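Local atomic coordinates of dihydrodipicolinate synthase (Aquifex aeolicus, PDB entry 2EHH), a protein that probably catalyses the condensation of pyruvate with aspartate-beta-semialdehyde to 4-hydroxy-tetrahydrodipicolinate, a step of lysine biosynthesis that runs through a Schiff base. Residues V140-S143 with V144-F148. Residues are numbered along the deposited sequence; the frame is centred on the assembly and turned at random.
Sequences VEIS and VDTMF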
loop_
_atom_site.group_PDB
_atom_site.type_symbol
_atom_site.label_atom_id
_atom_site.label_comp_id
_atom_site.label_asym_id
_atom_site.label_seq_id
_atom_site.Cartn_x
_atom_site.Cartn_y
_atom_site.Cartn_z
ATOM N N VAL A 140 -4.440 11.875 -1.396
ATOM C CA VAL A 140 -3.347 12.769 -1.003
ATOM C C VAL A 140 -3.545 13.063 0.484
ATOM O O VAL A 140 -4.649 12.922 0.999
ATOM C CB VAL A 140 -3.360 14.113 -1.784
ATOM C CG1 VAL A 140 -4.448 15.035 -1.240
ATOM C CG2 VAL A 140 -1.993 14.780 -1.685
ATOM N N GLU A 141 -2.485 13.455 1.179
ATOM C CA GLU A 141 -2.610 13.760 2.602
ATOM C C GLU A 141 -1.914 15.061 2.967
ATOM O O GLU A 141 -0.814 15.349 2.491
ATOM C CB GLU A 141 -2.042 12.619 3.453
ATOM C CG GLU A 141 -1.951 12.931 4.950
ATOM C CD GLU A 141 -1.787 11.685 5.804
ATOM O OE1 GLU A 141 -2.764 11.278 6.472
ATOM O OE2 GLU A 141 -0.682 11.103 5.798
ATOM N N ILE A 142 -2.572 15.858 3.801
ATOM C CA ILE A 142 -1.992 17.114 4.241
ATOM C C ILE A 142 -1.056 16.753 5.398
ATOM O O ILE A 142 -1.477 16.147 6.385
ATOM C CB ILE A 142 -3.093 18.098 4.690
ATOM C CG1 ILE A 142 -2.474 19.458 5.025
ATOM C CG2 ILE A 142 -3.874 17.518 5.858
ATOM C CD1 ILE A 142 -3.510 20.578 5.190
ATOM N N SER A 143 0.219 17.097 5.258
ATOM C CA SER A 143 1.209 16.769 6.284
ATOM C C SER A 143 0.982 17.551 7.568
ATOM O O SER A 143 0.334 18.599 7.568
ATOM C CB SER A 143 2.619 17.064 5.781
ATOM O OG SER A 143 2.861 18.460 5.800
ATOM N N VAL A 144 1.522 17.045 8.667
ATOM C CA VAL A 144 1.372 17.737 9.936
ATOM C C VAL A 144 2.138 19.062 9.851
ATOM O O VAL A 144 1.722 20.066 10.431
ATOM C CB VAL A 144 1.890 16.867 11.104
ATOM C CG1 VAL A 144 1.735 17.615 12.426
ATOM C CG2 VAL A 144 1.095 15.555 11.151
ATOM N N ASP A 145 3.248 19.066 9.117
ATOM C CA ASP A 145 4.023 20.295 8.936
ATOM C C ASP A 145 3.108 21.367 8.344
ATOM O O ASP A 145 3.067 22.496 8.822
ATOM C CB ASP A 145 5.198 20.078 7.971
ATOM C CG ASP A 145 6.409 19.443 8.637
ATOM O OD1 ASP A 145 6.423 19.319 9.876
ATOM O OD2 ASP A 145 7.359 19.078 7.910
ATOM N N THR A 146 2.372 21.003 7.298
ATOM C CA THR A 146 1.469 21.941 6.639
ATOM C C THR A 146 0.354 22.375 7.588
ATOM O O THR A 146 0.032 23.559 7.668
ATOM C CB THR A 146 0.857 21.322 5.364
ATOM O OG1 THR A 146 1.906 21.008 4.444
ATOM C CG2 THR A 146 -0.117 22.294 4.696
ATOM N N MET A 147 -0.227 21.418 8.309
ATOM C CA MET A 147 -1.290 21.730 9.257
ATOM C C MET A 147 -0.772 22.694 10.317
ATOM O O MET A 147 -1.458 23.636 10.702
ATOM C CB MET A 147 -1.795 20.458 9.939
ATOM C CG MET A 147 -2.502 19.488 9.003
ATOM S SD MET A 147 -2.961 17.954 9.824
ATOM C CE MET A 147 -4.299 18.516 10.858
ATOM N N PHE A 148 0.442 22.441 10.790
ATOM C CA PHE A 148 1.061 23.286 11.805
ATOM C C PHE A 148 1.197 24.722 11.300
ATOM O O PHE A 148 0.847 25.680 11.997
ATOM C CB PHE A 148 2.440 22.734 12.154
ATOM C CG PHE A 148 3.200 23.578 13.131
ATOM C CD1 PHE A 148 2.827 23.623 14.468
ATOM C CD2 PHE A 148 4.290 24.332 12.709
ATOM C CE1 PHE A 148 3.532 24.410 15.379
ATOM C CE2 PHE A 148 5.002 25.121 13.607
ATOM C CZ PHE A 148 4.621 25.160 14.946
#
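With chi1 at 76°, the hydroxyl of S143 is tucked between its own backbone N and carbonyl carbon, and from there OG faces the first turn of the helix and accepts from T146 N at 3.0 Å. S143 is thus the N-cap of the helix; its capping bond is fairly straight, 162° at the hydrogen, and supplies an acceptor to an amide that has no preceding helical turn to bond to. T146 OG1, anti to the carbonyl carbon (chi1 -61°), comes to 3.0 Å from S143 OG; OG1 is hydrogen-bonded to Q111 OE1. The first regular helical bond follows, M147 N to S143 O at 3.0 Å. Just before the cap, I142 reaches along the helix start: its CG1 lies 3.7 Å from T146 CG2, and its CG2 meets M147 CG at 4.0 Å, the I142 and M147 side chains crossing nearly at right angles. D145 CB lies 3.6 Å from S143 OG, while its carboxylate OD1 is held in a salt bridge to R176. All this opens helix 144-153, which leads into strand 157-162 of the TIM barrel; I142 packs on L114 and F118 of helix 111-124, and M147 on R169 and I173 of helix 167-177 and on S160 and E162 of that strand.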